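Colicin-B (Escherichia coli, PDB 1RH1) kills Escherichia coli and closely related bacteria by forming a channel that depolarizes the cytoplasmic membrane and dissipates cellular energy. Local coordinates at residues P46-P54 / E77-G85; L64-D75 / E135-Q146. One frame throughout, in Å; residues are numbered along the deposited sequence.

Interaction 1 of 2, residues P46-P54 / E77-G85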
loop_
_atom_site.group_PDB
_atom_site.type_symbol
_atom_site.label_atom_id
_atom_site.label_comp_id
_atom_site.label_asym_id
_atom_site.label_seq_id
_atom_site.Cartn_x
_atom_site.Cartn_y
_atom_site.Cartn_z
ATOM N N PRO A 46 6.674 49.382 -2.140
ATOM C CA PRO A 46 6.612 48.044 -2.763
ATOM C C PRO A 46 7.966 47.368 -3.018
ATOM O O PRO A 46 8.970 48.088 -3.008
ATOM C CB PRO A 46 5.824 48.282 -4.045
ATOM C CG PRO A 46 5.030 49.519 -3.745
ATOM C CD PRO A 46 6.101 50.351 -3.068
ATOM N N PRO A 47 8.062 46.034 -3.265
ATOM C CA PRO A 47 9.317 45.296 -3.392
ATOM C C PRO A 47 10.183 45.756 -4.547
ATOM O O PRO A 47 9.658 46.023 -5.629
ATOM C CB PRO A 47 8.878 43.853 -3.504
ATOM C CG PRO A 47 7.505 43.920 -4.106
ATOM C CD PRO A 47 6.939 45.091 -3.344
ATOM N N GLY A 48 11.488 45.898 -4.286
ATOM C CA GLY A 48 12.428 46.355 -5.283
ATOM C C GLY A 48 13.317 47.464 -4.766
ATOM O O GLY A 48 14.470 47.537 -5.190
ATOM N N TRP A 49 12.840 48.289 -3.813
ATOM C CA TRP A 49 13.558 49.472 -3.350
ATOM C C TRP A 49 14.965 49.327 -2.832
ATOM O O TRP A 49 15.735 50.290 -2.911
ATOM C CB TRP A 49 12.795 50.230 -2.240
ATOM C CG TRP A 49 12.858 49.713 -0.798
ATOM C CD1 TRP A 49 13.890 49.968 0.095
ATOM C CD2 TRP A 49 11.883 48.963 -0.250
ATOM N NE1 TRP A 49 13.568 49.365 1.219
ATOM C CE2 TRP A 49 12.372 48.758 1.045
ATOM C CE3 TRP A 49 10.679 48.448 -0.688
ATOM C CZ2 TRP A 49 11.616 48.004 1.943
ATOM C CZ3 TRP A 49 9.921 47.696 0.207
ATOM C CH2 TRP A 49 10.385 47.473 1.511
ATOM N N GLY A 50 15.328 48.171 -2.284
ATOM C CA GLY A 50 16.664 48.001 -1.718
ATOM C C GLY A 50 17.743 48.014 -2.782
ATOM O O GLY A 50 17.477 48.207 -3.973
ATOM N N ASP A 51 18.969 47.784 -2.320
ATOM C CA ASP A 51 20.110 47.701 -3.211
ATOM C C ASP A 51 20.194 46.318 -3.861
ATOM O O ASP A 51 20.966 45.437 -3.477
ATOM C CB ASP A 51 21.337 48.023 -2.389
ATOM C CG ASP A 51 22.633 48.108 -3.172
ATOM O OD1 ASP A 51 22.718 48.846 -4.159
ATOM O OD2 ASP A 51 23.573 47.425 -2.773
ATOM N N TYR A 52 19.322 46.124 -4.857
ATOM C CA TYR A 52 19.172 44.907 -5.648
ATOM C C TYR A 52 18.984 45.183 -7.138
ATOM O O TYR A 52 18.769 46.321 -7.575
ATOM C CB TYR A 52 17.974 44.124 -5.160
ATOM C CG TYR A 52 18.093 43.798 -3.687
ATOM C CD1 TYR A 52 17.393 44.568 -2.765
ATOM C CD2 TYR A 52 18.939 42.768 -3.259
ATOM C CE1 TYR A 52 17.543 44.309 -1.405
ATOM C CE2 TYR A 52 19.087 42.514 -1.898
ATOM C CZ TYR A 52 18.390 43.292 -0.980
ATOM O OH TYR A 52 18.564 43.084 0.368
ATOM N N SER A 53 19.029 44.129 -7.959
ATOM C CA SER A 53 18.888 44.310 -9.393
ATOM C C SER A 53 17.436 44.383 -9.892
ATOM O O SER A 53 16.574 43.603 -9.462
ATOM C CB SER A 53 19.634 43.181 -10.084
ATOM O OG SER A 53 19.862 43.531 -11.440
ATOM N N PRO A 54 17.161 45.335 -10.813
ATOM C CA PRO A 54 15.847 45.687 -11.341
ATOM C C PRO A 54 15.176 44.668 -12.206
ATOM O O PRO A 54 14.031 44.884 -12.595
ATOM C CB PRO A 54 16.056 46.947 -12.094
ATOM C CG PRO A 54 17.440 46.711 -12.630
ATOM C CD PRO A 54 18.149 46.235 -11.390
ATOM N N GLU A 77 15.109 38.405 2.042
ATOM C CA GLU A 77 15.405 39.823 2.214
ATOM C C GLU A 77 14.334 40.811 1.750
ATOM O O GLU A 77 14.647 41.903 1.282
ATOM C CB GLU A 77 16.734 40.086 1.499
ATOM C CG GLU A 77 17.871 39.653 2.404
ATOM C CD GLU A 77 19.284 39.703 1.839
ATOM O OE1 GLU A 77 19.597 40.585 1.037
ATOM O OE2 GLU A 77 20.090 38.854 2.231
ATOM N N LEU A 78 13.046 40.503 1.921
ATOM C CA LEU A 78 11.993 41.386 1.449
ATOM C C LEU A 78 11.988 42.763 2.121
ATOM O O LEU A 78 11.926 43.807 1.449
ATOM C CB LEU A 78 10.628 40.704 1.647
ATOM C CG LEU A 78 9.404 41.472 1.125
ATOM C CD1 LEU A 78 9.593 41.812 -0.343
ATOM C CD2 LEU A 78 8.160 40.660 1.314
ATOM N N GLU A 79 12.071 42.721 3.457
ATOM C CA GLU A 79 12.099 43.877 4.336
ATOM C C GLU A 79 13.382 44.682 4.232
ATOM O O GLU A 79 13.438 45.896 4.449
ATOM C CB GLU A 79 11.893 43.408 5.780
ATOM C CG GLU A 79 12.681 42.230 6.358
ATOM C CD GLU A 79 12.390 40.813 5.832
ATOM O OE1 GLU A 79 11.229 40.456 5.582
ATOM O OE2 GLU A 79 13.335 40.040 5.680
ATOM N N GLU A 80 14.433 43.951 3.867
ATOM C CA GLU A 80 15.744 44.518 3.677
ATOM C C GLU A 80 15.691 45.233 2.288
ATOM O O GLU A 80 16.636 45.884 1.863
ATOM C CB GLU A 80 16.725 43.261 3.914
ATOM C CG GLU A 80 17.190 42.826 5.410
ATOM C CD GLU A 80 16.705 41.595 6.283
ATOM O OE1 GLU A 80 15.551 41.354 6.515
ATOM O OE2 GLU A 80 17.474 40.854 6.869
ATOM N N GLY A 81 14.566 45.268 1.550
ATOM C CA GLY A 81 14.431 45.979 0.278
ATOM C C GLY A 81 14.207 45.169 -1.020
ATOM O O GLY A 81 13.731 45.698 -2.027
ATOM N N ASP A 82 14.522 43.867 -1.067
ATOM C CA ASP A 82 14.507 43.032 -2.264
ATOM C C ASP A 82 13.168 42.806 -2.913
ATOM O O ASP A 82 12.150 43.334 -2.460
ATOM C CB ASP A 82 15.165 41.716 -1.850
ATOM C CG ASP A 82 15.574 40.684 -2.903
ATOM O OD1 ASP A 82 15.274 39.514 -2.668
ATOM O OD2 ASP A 82 16.191 41.027 -3.919
ATOM N N TRP A 83 13.226 42.040 -4.010
ATOM C CA TRP A 83 12.051 41.614 -4.741
ATOM C C TRP A 83 11.456 40.403 -4.078
ATOM O O TRP A 83 12.108 39.691 -3.313
ATOM C CB TRP A 83 12.366 41.212 -6.160
ATOM C CG TRP A 83 12.827 42.340 -7.056
ATOM C CD1 TRP A 83 14.155 42.585 -7.248
ATOM C CD2 TRP A 83 12.024 43.194 -7.732
ATOM N NE1 TRP A 83 14.209 43.608 -8.053
ATOM C CE2 TRP A 83 12.968 43.999 -8.355
ATOM C CE3 TRP A 83 10.677 43.426 -7.913
ATOM C CZ2 TRP A 83 12.585 45.056 -9.170
ATOM C CZ3 TRP A 83 10.279 44.487 -8.731
ATOM C CH2 TRP A 83 11.224 45.297 -9.357
ATOM N N SER A 84 10.205 40.156 -4.449
ATOM C CA SER A 84 9.451 39.035 -3.920
ATOM C C SER A 84 10.022 37.666 -4.260
ATOM O O SER A 84 10.506 37.466 -5.370
ATOM C CB SER A 84 8.023 39.050 -4.435
ATOM O OG SER A 84 7.229 40.127 -3.964
ATOM N N GLY A 85 10.020 36.747 -3.284
ATOM C CA GLY A 85 10.356 35.353 -3.517
ATOM C C GLY A 85 11.688 34.752 -3.074
ATOM O O GLY A 85 12.381 35.050 -2.092
HETATM O O HOH W 1 18.389 41.081 -6.512
#

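Interaction 2 of 2, residues L64-D75 / E135-Q146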
loop_
_atom_site.group_PDB
_atom_site.type_symbol
_atom_site.label_atom_id
_atom_site.label_comp_id
_atom_site.label_asym_id
_atom_site.label_seq_id
_atom_site.Cartn_x
_atom_site.Cartn_y
_atom_site.Cartn_z
ATOM N N LEU A 64 22.843 25.296 -5.253
ATOM C CA LEU A 64 22.373 23.938 -5.256
ATOM C C LEU A 64 23.282 22.934 -5.975
ATOM O O LEU A 64 23.116 22.692 -7.183
ATOM C CB LEU A 64 20.999 24.002 -5.865
ATOM C CG LEU A 64 19.790 23.692 -5.012
ATOM C CD1 LEU A 64 19.925 24.231 -3.602
ATOM C CD2 LEU A 64 18.597 24.244 -5.759
ATOM N N PHE A 65 24.264 22.393 -5.203
ATOM C CA PHE A 65 25.168 21.318 -5.635
ATOM C C PHE A 65 24.437 20.004 -5.373
ATOM O O PHE A 65 23.763 19.884 -4.339
ATOM C CB PHE A 65 26.429 21.194 -4.834
ATOM C CG PHE A 65 27.239 22.449 -4.727
ATOM C CD1 PHE A 65 27.254 23.146 -3.525
ATOM C CD2 PHE A 65 27.976 22.897 -5.815
ATOM C CE1 PHE A 65 28.015 24.308 -3.410
ATOM C CE2 PHE A 65 28.737 24.064 -5.697
ATOM C CZ PHE A 65 28.759 24.770 -4.496
ATOM N N PRO A 66 24.497 18.977 -6.238
ATOM C CA PRO A 66 23.725 17.759 -6.041
ATOM C C PRO A 66 24.226 16.941 -4.868
ATOM O O PRO A 66 25.429 16.808 -4.598
ATOM C CB PRO A 66 23.798 17.062 -7.391
ATOM C CG PRO A 66 25.024 17.590 -8.080
ATOM C CD PRO A 66 25.145 19.005 -7.551
ATOM N N GLY A 67 23.185 16.572 -4.113
ATOM C CA GLY A 67 23.322 15.789 -2.901
ATOM C C GLY A 67 23.501 16.620 -1.652
ATOM O O GLY A 67 23.267 16.106 -0.568
ATOM N N ILE A 68 23.915 17.887 -1.754
ATOM C CA ILE A 68 24.118 18.748 -0.588
ATOM C C ILE A 68 22.892 19.615 -0.224
ATOM O O ILE A 68 22.543 20.590 -0.901
ATOM C CB ILE A 68 25.407 19.635 -0.856
ATOM C CG1 ILE A 68 26.659 18.772 -0.995
ATOM C CG2 ILE A 68 25.680 20.544 0.328
ATOM C CD1 ILE A 68 27.979 19.491 -1.377
ATOM N N ILE A 69 22.258 19.247 0.906
ATOM C CA ILE A 69 21.096 19.929 1.485
ATOM C C ILE A 69 21.386 21.361 1.894
ATOM O O ILE A 69 22.428 21.682 2.479
ATOM C CB ILE A 69 20.572 19.214 2.742
ATOM C CG1 ILE A 69 20.270 17.770 2.452
ATOM C CG2 ILE A 69 19.290 19.869 3.204
ATOM C CD1 ILE A 69 19.853 17.010 3.709
ATOM N N ARG A 70 20.384 22.194 1.568
ATOM C CA ARG A 70 20.386 23.626 1.820
ATOM C C ARG A 70 19.043 24.158 2.296
ATOM O O ARG A 70 17.952 23.831 1.832
ATOM C CB ARG A 70 20.764 24.383 0.569
ATOM C CG ARG A 70 22.133 24.081 0.027
ATOM C CD ARG A 70 23.242 24.708 0.832
ATOM N NE ARG A 70 24.109 25.372 -0.126
ATOM C CZ ARG A 70 24.982 26.334 0.164
ATOM N NH1 ARG A 70 25.135 26.769 1.416
ATOM N NH2 ARG A 70 25.676 26.878 -0.840
ATOM N N ARG A 71 19.243 25.044 3.261
ATOM C CA ARG A 71 18.208 25.765 3.956
ATOM C C ARG A 71 17.942 27.062 3.203
ATOM O O ARG A 71 18.721 28.022 3.199
ATOM C CB ARG A 71 18.753 25.936 5.346
ATOM C CG ARG A 71 17.846 26.586 6.336
ATOM C CD ARG A 71 18.416 26.325 7.711
ATOM N NE ARG A 71 17.530 26.964 8.667
ATOM C CZ ARG A 71 16.605 26.291 9.361
ATOM N NH1 ARG A 71 16.443 24.970 9.213
ATOM N NH2 ARG A 71 15.819 26.951 10.218
ATOM N N ILE A 72 16.825 27.006 2.470
ATOM C CA ILE A 72 16.377 28.081 1.589
ATOM C C ILE A 72 15.142 28.751 2.194
ATOM O O ILE A 72 14.187 28.107 2.628
ATOM C CB ILE A 72 16.184 27.398 0.179
ATOM C CG1 ILE A 72 17.575 27.289 -0.381
ATOM C CG2 ILE A 72 15.428 28.176 -0.872
ATOM C CD1 ILE A 72 17.639 26.240 -1.469
ATOM N N ILE A 73 15.252 30.090 2.272
ATOM C CA ILE A 73 14.302 30.970 2.951
ATOM C C ILE A 73 13.425 31.743 1.984
ATOM O O ILE A 73 13.969 32.374 1.090
ATOM C CB ILE A 73 15.117 31.944 3.852
ATOM C CG1 ILE A 73 16.005 31.217 4.826
ATOM C CG2 ILE A 73 14.156 32.757 4.680
ATOM C CD1 ILE A 73 16.934 32.188 5.563
ATOM N N LEU A 74 12.095 31.756 2.103
ATOM C CA LEU A 74 11.233 32.522 1.192
ATOM C C LEU A 74 11.255 33.983 1.593
ATOM O O LEU A 74 11.185 34.277 2.790
ATOM C CB LEU A 74 9.804 31.996 1.254
ATOM C CG LEU A 74 8.767 32.536 0.299
ATOM C CD1 LEU A 74 9.185 32.313 -1.133
ATOM C CD2 LEU A 74 7.468 31.795 0.517
ATOM N N ASP A 75 11.347 34.910 0.624
ATOM C CA ASP A 75 11.491 36.358 0.886
ATOM C C ASP A 75 12.630 36.622 1.886
ATOM O O ASP A 75 12.502 37.394 2.846
ATOM C CB ASP A 75 10.182 36.975 1.454
ATOM C CG ASP A 75 8.920 36.859 0.602
ATOM O OD1 ASP A 75 7.842 36.673 1.173
ATOM O OD2 ASP A 75 8.999 36.970 -0.619
ATOM N N GLU A 135 9.348 31.156 14.056
ATOM C CA GLU A 135 9.848 31.780 12.842
ATOM C C GLU A 135 8.776 32.396 11.994
ATOM O O GLU A 135 7.669 31.857 11.960
ATOM C CB GLU A 135 10.610 30.757 12.027
ATOM C CG GLU A 135 11.949 30.611 12.703
ATOM C CD GLU A 135 12.838 29.531 12.136
ATOM O OE1 GLU A 135 13.871 29.903 11.572
ATOM O OE2 GLU A 135 12.510 28.346 12.283
ATOM N N GLN A 136 9.123 33.543 11.375
ATOM C CA GLN A 136 8.199 34.247 10.480
ATOM C C GLN A 136 8.364 33.797 9.039
ATOM O O GLN A 136 7.425 33.802 8.230
ATOM C CB GLN A 136 8.411 35.788 10.558
ATOM C CG GLN A 136 7.790 36.745 9.479
ATOM C CD GLN A 136 6.261 36.875 9.303
ATOM O OE1 GLN A 136 5.438 36.043 9.719
ATOM N NE2 GLN A 136 5.863 37.968 8.635
ATOM N N LYS A 137 9.606 33.412 8.763
ATOM C CA LYS A 137 9.960 32.955 7.446
ATOM C C LYS A 137 9.606 31.504 7.165
ATOM O O LYS A 137 9.553 30.639 8.052
ATOM C CB LYS A 137 11.453 33.200 7.254
ATOM C CG LYS A 137 11.756 34.691 7.134
ATOM C CD LYS A 137 11.065 35.295 5.912
ATOM C CE LYS A 137 11.074 36.822 5.942
ATOM N NZ LYS A 137 12.419 37.366 6.068
ATOM N N ILE A 138 9.265 31.305 5.889
ATOM C CA ILE A 138 9.025 29.973 5.388
ATOM C C ILE A 138 10.336 29.493 4.799
ATOM O O ILE A 138 10.786 29.913 3.741
ATOM C CB ILE A 138 7.915 30.004 4.334
ATOM C CG1 ILE A 138 6.614 30.304 5.047
ATOM C CG2 ILE A 138 7.806 28.680 3.590
ATOM C CD1 ILE A 138 5.467 30.509 4.051
ATOM N N ILE A 139 10.964 28.641 5.600
ATOM C CA ILE A 139 12.206 27.979 5.266
ATOM C C ILE A 139 11.791 26.705 4.538
ATOM O O ILE A 139 10.660 26.222 4.687
ATOM C CB ILE A 139 12.982 27.654 6.574
ATOM C CG1 ILE A 139 13.377 28.933 7.283
ATOM C CG2 ILE A 139 14.260 26.891 6.280
ATOM C CD1 ILE A 139 12.407 29.275 8.425
ATOM N N ARG A 140 12.712 26.186 3.711
ATOM C CA ARG A 140 12.557 24.916 3.010
ATOM C C ARG A 140 13.911 24.255 2.694
ATOM O O ARG A 140 14.822 24.872 2.166
ATOM C CB ARG A 140 11.747 25.199 1.772
ATOM C CG ARG A 140 10.891 23.993 1.637
ATOM C CD ARG A 140 9.390 24.165 1.655
ATOM N NE ARG A 140 8.889 24.717 2.886
ATOM C CZ ARG A 140 7.581 24.710 3.140
ATOM N NH1 ARG A 140 6.708 24.189 2.276
ATOM N NH2 ARG A 140 7.126 25.279 4.249
ATOM N N LEU A 141 14.162 23.012 3.099
ATOM C CA LEU A 141 15.409 22.307 2.809
ATOM C C LEU A 141 15.350 21.701 1.428
ATOM O O LEU A 141 14.495 20.868 1.147
ATOM C CB LEU A 141 15.634 21.190 3.794
ATOM C CG LEU A 141 15.814 21.594 5.229
ATOM C CD1 LEU A 141 15.802 20.375 6.065
ATOM C CD2 LEU A 141 17.139 22.291 5.436
ATOM N N MET A 142 16.232 22.109 0.534
ATOM C CA MET A 142 16.186 21.582 -0.802
ATOM C C MET A 142 17.418 20.754 -1.073
ATOM O O MET A 142 18.519 21.070 -0.635
ATOM C CB MET A 142 16.078 22.731 -1.798
ATOM C CG MET A 142 14.743 23.450 -1.749
ATOM S SD MET A 142 14.522 24.822 -2.898
ATOM C CE MET A 142 12.850 25.117 -2.462
ATOM N N VAL A 143 17.196 19.653 -1.797
ATOM C CA VAL A 143 18.240 18.710 -2.203
ATOM C C VAL A 143 18.098 18.512 -3.687
ATOM O O VAL A 143 17.003 18.439 -4.239
ATOM C CB VAL A 143 18.135 17.285 -1.630
ATOM C CG1 VAL A 143 19.545 16.823 -1.330
ATOM C CG2 VAL A 143 17.253 17.215 -0.391
ATOM N N THR A 144 19.232 18.358 -4.336
ATOM C CA THR A 144 19.257 18.258 -5.774
ATOM C C THR A 144 19.966 17.010 -6.233
ATOM O O THR A 144 20.823 16.470 -5.536
ATOM C CB THR A 144 19.883 19.609 -6.183
ATOM O OG1 THR A 144 18.705 20.306 -6.561
ATOM C CG2 THR A 144 20.928 19.667 -7.273
ATOM N N GLN A 145 19.531 16.508 -7.387
ATOM C CA GLN A 145 20.145 15.370 -8.058
ATOM C C GLN A 145 20.062 15.470 -9.578
ATOM O O GLN A 145 19.014 15.810 -10.132
ATOM C CB GLN A 145 19.475 14.070 -7.714
ATOM C CG GLN A 145 19.602 13.488 -6.340
ATOM C CD GLN A 145 20.903 12.766 -6.105
ATOM O OE1 GLN A 145 21.928 13.391 -5.879
ATOM N NE2 GLN A 145 20.881 11.439 -6.131
ATOM N N GLN A 146 21.143 15.147 -10.291
ATOM C CA GLN A 146 21.116 15.040 -11.748
ATOM C C GLN A 146 20.100 13.981 -12.221
ATOM O O GLN A 146 19.871 13.016 -11.482
ATOM C CB GLN A 146 22.501 14.673 -12.225
ATOM C CG GLN A 146 23.516 15.787 -12.064
ATOM C CD GLN A 146 24.945 15.274 -12.154
ATOM O OE1 GLN A 146 25.772 15.726 -12.951
ATOM N NE2 GLN A 146 25.260 14.307 -11.289
HETATM O O HOH W 2 13.081 26.271 10.417
HETATM O O HOH W 3 8.648 33.828 4.521
#

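Interaction 1 of 2, residues P46-P54 / E77-G85
Gly81 and Gly50 meet backbone to backbone, their CA atoms 3.6 Å apart; the rings of Trp49 and Tyr52 pack beside this tight centre, and Trp83 lies over Gly48. The Trp49 ring lies with one face over Gly81 CA, 3.7 Å from the centroid of its five-membered ring. Tyr52 turns a face to Asp82, whose CB sits above the ring centre while Asp82 OD2 rests over the CD2 side. Trp83 lays its six-membered ring over Gly48 CA, and its NE1 donates to Ser53 O (2.8 Å), with the oxygen tilted from the ring plane. Gly81 O is gripped from opposite faces of its carbonyl plane, by Gly48 N and, in a straighter bond of 167°, by Gly50 N at 3.0 Å. Toward the surface the fit slackens: Pro47 CB merely touches Leu78 CD1 at 3.8 Å, and a water reaches Ser53 N and Asp82 OD2 through weak bonds. Elsewhere, Tyr52 OH donates to the anti lone pair of Glu77 OE1 (2.8 Å). Asp82 OD1 accepts from Leu59 N, further along the loop that carries 46-54. Two irregular segments, one with the type I turn Leu78-Gly81, are thus held by backbone bonds, side-chain donors and CH-pi contacts, with little aliphatic contact.

Interaction 2 of 2, residues L64-D75 / E135-Q146
Ile72 CD1 presses against Met142 SD at 3.7 Å, the two side chains crossing at about a right angle on one face of the paired strands. Met142 CG is anti to its carbonyl carbon (chi1 -69°), and the chain runs on extended, which lays CB, CG and SD all beside the isoleucine. On the other face Arg71 stretches out from CG to NE and passes over Ile139, whose CG2 touches Arg71 CG at 3.6 Å and sits over the centre of one guanidinium face. The arginine and Glu135 approach from opposite directions with their flat groups nearly coplanar, 14° apart; the ion pair from Arg71 NH2 to Glu135 OE1 is long at 3.8 Å, and a water bridges NH2 to OE2. Between these two layers of side chains, strands 70-73 and 139-146 form an antiparallel ladder within the large mixed sheet, Arg70-Met142 and Ile72-Arg140 being its hydrogen-bonded pairs. Strand 281-286 flanks 139-146, while Ile69 and Leu141 also reach strand 121-128. Ile69 CG2 meets Leu141 CB at 3.9 Å. Within the type II turn Phe65-Ile68, Gly67 N donates to Thr144 O (2.8 Å), and Thr144 CG2 lies against Pro66. At the far end Lys137 lies across Ile73 CG2, its CB 3.8 Å away, then bends so that NZ makes a weak bond to Asp75 O and a salt bridge to Glu79.

Overall arrangement
Interaction 1 is a surface contact between two loops, whereas interaction 2 is largely buried in the mixed sheet; their centres lie about 20 Å apart. The segments alternate along the chain, so the 64-75 run, which supplies a strand to interaction 2, leads almost directly into 77-85. Strand pairing and aliphatic packing dominate inside, while at the periphery ring faces and scattered hydrogen bonds replace the regular ladder. The two contacts touch each other: Glu79 OE2 forms a salt bridge with Lys137 NZ at 2.9 Å, and Gly85 N probably donates to Asp75 OD2. Those polar links tie the 77-85 loop to the residues just beyond the end of the strand pair.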